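Local coordinates for conserved hypothetical secreted protein (Helicobacter pylori, PDB 4RNZ), which determines cell shape and, as a zinc-dependent peptidase of family M23, probably cleaves peptides of the peptidoglycan wall, at residues Ser30-Lys33 / Glu34-Ala37; Gly303-Asn307 / Ser308-Asn312; Asp7-Leu11 / Leu12-Glu16. One frame throughout, in Å; residues are numbered along the deposited sequence.

Contact 1: residues Ser30-Lys33 / Glu34-Ala37. With ZN (zinc ion), chain B.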
loop_
_atom_site.group_PDB
_atom_site.type_symbol
_atom_site.label_atom_id
_atom_site.label_comp_id
_atom_site.label_asym_id
_atom_site.label_seq_id
_atom_site.Cartn_x
_atom_site.Cartn_y
_atom_site.Cartn_z
ATOM N N SER A 30 -17.305 -16.224 2.956
ATOM C CA SER A 30 -16.430 -15.658 3.973
ATOM C C SER A 30 -15.209 -14.991 3.331
ATOM O O SER A 30 -14.673 -14.028 3.885
ATOM C CB SER A 30 -16.002 -16.708 4.996
ATOM O OG SER A 30 -15.378 -17.770 4.338
ATOM N N GLN A 31 -14.788 -15.489 2.179
ATOM C CA GLN A 31 -13.710 -14.869 1.405
ATOM C C GLN A 31 -14.142 -13.476 0.923
ATOM O O GLN A 31 -13.400 -12.520 1.070
ATOM C CB GLN A 31 -13.313 -15.736 0.207
ATOM C CG GLN A 31 -12.734 -17.103 0.576
ATOM C CD GLN A 31 -13.790 -18.199 0.739
ATOM O OE1 GLN A 31 -15.001 -17.933 0.784
ATOM N NE2 GLN A 31 -13.330 -19.446 0.844
ATOM N N ASP A 32 -15.349 -13.364 0.371
ATOM C CA ASP A 32 -15.868 -12.048 -0.027
ATOM C C ASP A 32 -16.108 -11.106 1.175
ATOM O O ASP A 32 -15.886 -9.900 1.075
ATOM C CB ASP A 32 -17.120 -12.204 -0.876
ATOM C CG ASP A 32 -16.811 -12.601 -2.313
ATOM O OD1 ASP A 32 -15.636 -12.531 -2.729
ATOM O OD2 ASP A 32 -17.758 -12.985 -3.032
ATOM N N LYS A 33 -16.541 -11.640 2.315
ATOM C CA LYS A 33 -16.628 -10.821 3.521
ATOM C C LYS A 33 -15.270 -10.251 3.936
ATOM O O LYS A 33 -15.177 -9.078 4.265
ATOM C CB LYS A 33 -17.224 -11.619 4.673
ATOM C CG LYS A 33 -18.708 -11.851 4.485
ATOM C CD LYS A 33 -19.304 -12.620 5.652
ATOM C CE LYS A 33 -20.803 -12.416 5.747
ATOM N NZ LYS A 33 -21.489 -13.727 5.833
ATOM N N GLU A 34 -14.224 -11.075 3.916
ATOM C CA GLU A 34 -12.880 -10.584 4.239
ATOM C C GLU A 34 -12.507 -9.428 3.289
ATOM O O GLU A 34 -11.998 -8.391 3.701
ATOM C CB GLU A 34 -11.831 -11.692 4.116
ATOM C CG GLU A 34 -11.778 -12.670 5.281
ATOM C CD GLU A 34 -10.456 -13.456 5.346
ATOM O OE1 GLU A 34 -10.123 -13.955 6.434
ATOM O OE2 GLU A 34 -9.744 -13.576 4.321
ATOM N N LEU A 35 -12.807 -9.621 2.019
ATOM C CA LEU A 35 -12.519 -8.631 0.980
ATOM C C LEU A 35 -13.221 -7.297 1.318
ATOM O O LEU A 35 -12.603 -6.211 1.299
ATOM C CB LEU A 35 -12.973 -9.211 -0.366
ATOM C CG LEU A 35 -12.141 -9.190 -1.633
ATOM C CD1 LEU A 35 -10.675 -9.527 -1.405
ATOM C CD2 LEU A 35 -12.776 -10.145 -2.636
ATOM N N SER A 36 -14.492 -7.400 1.714
ATOM C CA SER A 36 -15.300 -6.250 2.061
ATOM C C SER A 36 -14.861 -5.514 3.305
ATOM O O SER A 36 -15.236 -4.377 3.487
ATOM C CB SER A 36 -16.761 -6.672 2.236
ATOM O OG SER A 36 -16.972 -7.302 3.494
ATOM N N ALA A 37 -14.076 -6.147 4.170
ATOM C CA ALA A 37 -13.606 -5.492 5.389
ATOM C C ALA A 37 -12.493 -4.477 5.136
ATOM O O ALA A 37 -12.095 -3.780 6.057
ATOM C CB ALA A 37 -13.127 -6.540 6.402
HETATM ZN ZN ZN B . -7.864 -14.223 4.495
#

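Contact 2: residues Gly303-Asn307 / Ser308-Asn312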
loop_
_atom_site.group_PDB
_atom_site.type_symbol
_atom_site.label_atom_id
_atom_site.label_comp_id
_atom_site.label_asym_id
_atom_site.label_seq_id
_atom_site.Cartn_x
_atom_site.Cartn_y
_atom_site.Cartn_z
ATOM N N GLY A 303 -2.492 -9.933 7.073
ATOM C CA GLY A 303 -2.388 -9.005 5.952
ATOM C C GLY A 303 -1.268 -7.989 6.100
ATOM O O GLY A 303 -0.983 -7.524 7.204
ATOM N N VAL A 304 -0.631 -7.655 4.980
ATOM C CA VAL A 304 0.390 -6.645 4.958
ATOM C C VAL A 304 0.090 -5.665 3.829
ATOM O O VAL A 304 -0.217 -6.083 2.718
ATOM C CB VAL A 304 1.799 -7.231 4.808
ATOM C CG1 VAL A 304 2.845 -6.112 4.772
ATOM C CG2 VAL A 304 2.095 -8.189 5.971
ATOM N N TYR A 305 0.176 -4.377 4.169
ATOM C CA TYR A 305 -0.064 -3.248 3.251
ATOM C C TYR A 305 1.165 -2.352 3.218
ATOM O O TYR A 305 1.579 -1.861 4.265
ATOM C CB TYR A 305 -1.238 -2.420 3.745
ATOM C CG TYR A 305 -2.510 -3.199 3.679
ATOM C CD1 TYR A 305 -2.864 -4.063 4.706
ATOM C CD2 TYR A 305 -3.347 -3.114 2.564
ATOM C CE1 TYR A 305 -4.006 -4.843 4.612
ATOM C CE2 TYR A 305 -4.505 -3.875 2.483
ATOM C CZ TYR A 305 -4.805 -4.744 3.512
ATOM O OH TYR A 305 -5.935 -5.507 3.454
ATOM N N LYS A 306 1.754 -2.167 2.041
ATOM C CA LYS A 306 2.866 -1.239 1.858
ATOM C C LYS A 306 2.344 -0.001 1.134
ATOM O O LYS A 306 1.905 -0.113 0.005
ATOM C CB LYS A 306 3.976 -1.865 1.021
ATOM C CG LYS A 306 5.159 -0.926 0.785
ATOM C CD LYS A 306 6.282 -1.572 -0.021
ATOM C CE LYS A 306 7.354 -0.552 -0.420
ATOM N NZ LYS A 306 8.588 -1.171 -1.004
ATOM N N ASN A 307 2.418 1.160 1.774
ATOM C CA ASN A 307 1.978 2.421 1.152
ATOM C C ASN A 307 0.510 2.326 0.714
ATOM O O ASN A 307 0.127 2.788 -0.362
ATOM C CB ASN A 307 2.896 2.804 -0.011
ATOM C CG ASN A 307 4.232 3.339 0.471
ATOM O OD1 ASN A 307 4.278 4.020 1.468
ATOM N ND2 ASN A 307 5.305 3.036 -0.241
ATOM N N SER A 308 -0.269 1.660 1.562
ATOM C CA SER A 308 -1.710 1.474 1.414
ATOM C C SER A 308 -2.111 0.299 0.520
ATOM O O SER A 308 -3.280 -0.084 0.501
ATOM C CB SER A 308 -2.389 2.792 0.967
ATOM O OG SER A 308 -2.375 2.862 -0.463
ATOM N N ARG A 309 -1.167 -0.298 -0.201
ATOM C CA ARG A 309 -1.468 -1.363 -1.132
ATOM C C ARG A 309 -1.147 -2.743 -0.539
ATOM O O ARG A 309 -0.086 -2.942 0.015
ATOM C CB ARG A 309 -0.678 -1.167 -2.407
ATOM C CG ARG A 309 -1.086 0.104 -3.162
ATOM C CD ARG A 309 -0.231 0.302 -4.396
ATOM N NE ARG A 309 1.117 0.733 -4.051
ATOM C CZ ARG A 309 1.541 2.001 -3.997
ATOM N NH1 ARG A 309 0.740 3.034 -4.269
ATOM N NH2 ARG A 309 2.807 2.244 -3.678
ATOM N N PRO A 310 -2.080 -3.694 -0.649
ATOM C CA PRO A 310 -1.809 -5.042 -0.146
ATOM C C PRO A 310 -0.633 -5.656 -0.882
ATOM O O PRO A 310 -0.482 -5.471 -2.090
ATOM C CB PRO A 310 -3.110 -5.824 -0.451
ATOM C CG PRO A 310 -3.954 -4.954 -1.321
ATOM C CD PRO A 310 -3.389 -3.569 -1.314
ATOM N N ILE A 311 0.197 -6.380 -0.142
ATOM C CA ILE A 311 1.387 -7.003 -0.664
ATOM C C ILE A 311 1.490 -8.395 -0.016
ATOM O O ILE A 311 1.025 -8.600 1.119
ATOM C CB ILE A 311 2.620 -6.092 -0.401
ATOM C CG1 ILE A 311 3.857 -6.610 -1.147
ATOM C CG2 ILE A 311 2.896 -5.959 1.092
ATOM C CD1 ILE A 311 5.021 -5.626 -1.239
ATOM N N ASN A 312 2.019 -9.357 -0.763
ATOM C CA ASN A 312 2.150 -10.722 -0.264
ATOM C C ASN A 312 3.058 -10.768 0.976
ATOM O O ASN A 312 4.253 -10.451 0.888
ATOM C CB ASN A 312 2.700 -11.662 -1.347
ATOM C CG ASN A 312 2.765 -13.102 -0.876
ATOM O OD1 ASN A 312 2.326 -13.449 0.222
ATOM N ND2 ASN A 312 3.326 -13.949 -1.700
HETATM O O HOH W 1 -1.300 -9.072 2.598
HETATM O O HOH W 2 0.336 0.704 4.232
HETATM O O HOH W 3 3.156 -1.056 -2.444
HETATM O O HOH W 4 5.252 1.406 -2.480
#

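Contact 3: residues Asp7-Leu11 / Leu12-Glu16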
loop_
_atom_site.group_PDB
_atom_site.type_symbol
_atom_site.label_atom_id
_atom_site.label_comp_id
_atom_site.label_asym_id
_atom_site.label_seq_id
_atom_site.Cartn_x
_atom_site.Cartn_y
_atom_site.Cartn_z
ATOM N N ASP A 7 -15.910 7.726 5.323
ATOM C CA ASP A 7 -15.543 8.184 6.638
ATOM C C ASP A 7 -15.346 7.042 7.609
ATOM O O ASP A 7 -14.224 6.559 7.753
ATOM C CB ASP A 7 -16.588 9.178 7.175
ATOM C CG ASP A 7 -16.144 9.853 8.467
ATOM O OD1 ASP A 7 -14.956 9.728 8.840
ATOM O OD2 ASP A 7 -16.989 10.498 9.117
ATOM N N LYS A 8 -16.388 6.489 8.167
ATOM C CA LYS A 8 -16.246 5.511 9.241
ATOM C C LYS A 8 -17.191 4.321 9.048
ATOM O O LYS A 8 -17.069 3.336 9.758
ATOM C CB LYS A 8 -16.352 6.104 10.656
ATOM C CG LYS A 8 -15.251 7.113 10.988
ATOM C CD LYS A 8 -15.803 8.452 11.487
ATOM C CE LYS A 8 -16.364 8.374 12.893
ATOM N NZ LYS A 8 -15.343 7.888 13.861
ATOM N N LEU A 9 -18.104 4.377 8.089
ATOM C CA LEU A 9 -19.010 3.248 7.876
ATOM C C LEU A 9 -18.322 1.918 7.529
ATOM O O LEU A 9 -17.225 1.899 6.995
ATOM C CB LEU A 9 -20.014 3.610 6.802
ATOM C CG LEU A 9 -20.935 4.784 7.139
ATOM C CD1 LEU A 9 -21.931 5.000 6.010
ATOM C CD2 LEU A 9 -21.644 4.570 8.476
ATOM N N THR A 10 -18.950 0.807 7.893
ATOM C CA THR A 10 -18.622 -0.491 7.331
ATOM C C THR A 10 -19.500 -0.696 6.081
ATOM O O THR A 10 -20.387 0.099 5.816
ATOM C CB THR A 10 -18.951 -1.615 8.314
ATOM O OG1 THR A 10 -20.314 -1.451 8.756
ATOM C CG2 THR A 10 -18.007 -1.578 9.511
ATOM N N LEU A 11 -19.251 -1.758 5.323
ATOM C CA LEU A 11 -20.118 -2.063 4.193
ATOM C C LEU A 11 -21.550 -2.208 4.738
ATOM O O LEU A 11 -22.484 -1.605 4.254
ATOM C CB LEU A 11 -19.637 -3.322 3.469
ATOM C CG LEU A 11 -20.561 -3.859 2.384
ATOM C CD1 LEU A 11 -20.843 -2.793 1.314
ATOM C CD2 LEU A 11 -19.991 -5.123 1.773
ATOM N N LEU A 12 -21.695 -2.961 5.814
ATOM C CA LEU A 12 -23.013 -3.234 6.381
ATOM C C LEU A 12 -23.707 -1.944 6.824
ATOM O O LEU A 12 -24.892 -1.703 6.521
ATOM C CB LEU A 12 -22.830 -4.213 7.535
ATOM C CG LEU A 12 -23.937 -5.076 8.084
ATOM C CD1 LEU A 12 -24.724 -5.775 6.986
ATOM C CD2 LEU A 12 -23.271 -6.074 9.035
ATOM N N GLY A 13 -22.960 -1.090 7.508
ATOM C CA GLY A 13 -23.472 0.204 7.888
ATOM C C GLY A 13 -23.875 1.008 6.676
ATOM O O GLY A 13 -24.866 1.706 6.719
ATOM N N PHE A 14 -23.116 0.913 5.575
ATOM C CA PHE A 14 -23.485 1.633 4.362
ATOM C C PHE A 14 -24.796 1.075 3.775
ATOM O O PHE A 14 -25.659 1.827 3.298
ATOM C CB PHE A 14 -22.328 1.565 3.345
ATOM C CG PHE A 14 -22.591 2.288 2.065
ATOM C CD1 PHE A 14 -22.380 3.660 1.965
ATOM C CD2 PHE A 14 -23.030 1.599 0.945
ATOM C CE1 PHE A 14 -22.624 4.317 0.774
ATOM C CE2 PHE A 14 -23.273 2.257 -0.247
ATOM C CZ PHE A 14 -23.080 3.612 -0.337
ATOM N N LEU A 15 -24.938 -0.242 3.797
ATOM C CA LEU A 15 -26.153 -0.866 3.273
ATOM C C LEU A 15 -27.368 -0.406 4.075
ATOM O O LEU A 15 -28.374 0.038 3.506
ATOM C CB LEU A 15 -26.046 -2.375 3.319
ATOM C CG LEU A 15 -24.972 -3.023 2.459
ATOM C CD1 LEU A 15 -25.172 -4.524 2.477
ATOM C CD2 LEU A 15 -25.040 -2.496 1.030
ATOM N N GLU A 16 -27.245 -0.502 5.393
ATOM C CA GLU A 16 -28.276 -0.037 6.363
ATOM C C GLU A 16 -28.651 1.424 6.146
ATOM O O GLU A 16 -29.811 1.756 5.984
ATOM C CB GLU A 16 -27.764 -0.236 7.803
ATOM C CG GLU A 16 -28.631 0.368 8.908
ATOM C CD GLU A 16 -28.136 0.010 10.305
ATOM O OE1 GLU A 16 -26.936 0.243 10.598
ATOM O OE2 GLU A 16 -28.942 -0.516 11.111
#

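Contact 1: residues Ser30-Lys33 / Glu34-Ala37
Helix 30-36 of the Csd3 N-terminal region, bonded i to i+4 along its backbone, delivers a fourth protein ligand, Glu34, to the zinc site of the M23 peptidase. Glu34 N donates to Ser30 O at 3.0 Å, one turn back. The Glu34 side chain leaves with CG beside the backbone N (chi1 -78°) and runs extended, Glu34 CG passing 3.5 Å from Ser30 O, until Glu34 OE2 binds the zinc ion at 2.0 Å. The other carboxylate oxygen, Glu34 OE1, lies 3.0 Å from the zinc and takes a hydrogen bond from His266 NE2, which helps fix the rotation of the carboxylate, while His219, Asp223 and His301 complete the metal site. A residue of the Csd3 N-terminal region thus fills a coordination position, consistent with a latent form in which substrate access is blocked. On another side of the helix, Asp32 OD1 approaches a methyl of Leu35, and both side chains also rest on Phe81 of strand 76-83. Lys33 leads away from the following turn; its NZ bonds to Tyr26 O, and its cation lies against the Tyr25 ring. Lys33 O takes two bonds: Ala37 N makes a weak one, and the Ser36 hydroxyl, with OG folded back between the backbone N and carbonyl carbon (chi1 78°), donates from Ser36 OG to Lys33 O at 2.6 Å.

Contact 2: residues Gly303-Asn307 / Ser308-Asn312
Val304 opens the pairing in a beta hairpin of the M23 peptidase sheet, where strands 299-306 and 309-311 are joined by a type I' turn from Lys306 to Arg309. Val304 O accepts from Ile311 N at 2.9 Å, and Val304 CG1, anti to the backbone N (chi1 179°), meets Ile311 CG2 at 3.7 Å. Tyr305 points to the opposite face of the hairpin and forms a non-hydrogen-bonded pair with Pro310. The CD2-CE2 side of the Tyr305 ring crosses Pro310 at a slant, Tyr305 CE2 lying 3.8 Å from Pro310 CB; Arg261 makes a cation-pi contact with this tyrosine. The backbones come close here, and Tyr305 CA sends a C-H toward Arg309 O. At Lys306 both backbone groups pair with Arg309: Lys306 N donates to Arg309 O at 2.8 Å, while Arg309 N reaches Lys306 O from well above the carbonyl plane. The extended lysine chain leads away from the second strand to Gly176 O and the Tyr178 ring. At the turn, Asn307 O lies over one face of the Arg309 guanidinium, above its centre, 3.9 Å from the plane. A bend at chi3 (-73°) folds the arginine back over the turn; its NH1 donates to Pro154 O of strand 153-163. One water joins the two side chains, accepting from Asn307 ND2 and from Arg309 NH2 at 2.8 Å each.

Contact 3: residues Asp7-Leu11 / Leu12-Glu16
The Thr10 hydroxyl caps the start of helix 11-17: Gly13 N donates to Thr10 OG1 at 2.9 Å, with an N-H...O angle of 161°. The threonine can do this because OG1 sits between its own backbone N and carbonyl carbon (chi1 52°), which turns the oxygen toward the first helical turn while CG2 stands beside the backbone N. From the same residue Thr10 O accepts Phe14 N at 2.9 Å, so Thr10 satisfies two backbone N-H groups of the opening turn, one through its side chain and one through its main chain. The next rung follows at once, with Leu15 N bonded to Leu11 O at 2.8 Å.

Beyond these bonds the packing is apolar. Leu9, just ahead of the cap, points toward the helix and brings Leu9 CD1 to the edge of the Phe14 ring, 4.3 Å from Phe14 CD1 and close to the ring plane. The ring of Trp6 also meets Phe14, and its NE1 bonds to Leu9 O, which ties the incoming loop to the same cluster. One turn apart on the helix, Leu11 CD1 and Leu15 CD2 approach to 4.2 Å; both leucines face Tyr25 of helix 23-26 and Ile70 of strand 66-73. Leu12 also leans on helix 23-26, touching Tyr25 and Tyr26.

With Leu9 just before the N-cap meeting Phe14 in the first turn, the cap is joined by a hydrophobic staple, and together they start the first helix of the Csd3 N-terminal region.

Along the chain, contact 3 comes first, contact 1 next and contact 2 last. Contacts 3 and 1 both belong to the Csd3 N-terminal region, with centres about 14 Å apart, and they touch directly: Leu11 CD2 packs on Ser36 CB at 3.6 Å, joining the start of helix 11-17 to helix 30-36. Contact 2 lies in the peptidase sheet, its centre about 16 Å from that of contact 1 and 23 Å from that of contact 3. Contacts 1 and 2 do not touch, nearest atoms about 7 Å apart, but Glu34 of contact 1 and His301, on strand 299-306 of contact 2, bind the same zinc, where the N-terminal region probably restrains the peptidase.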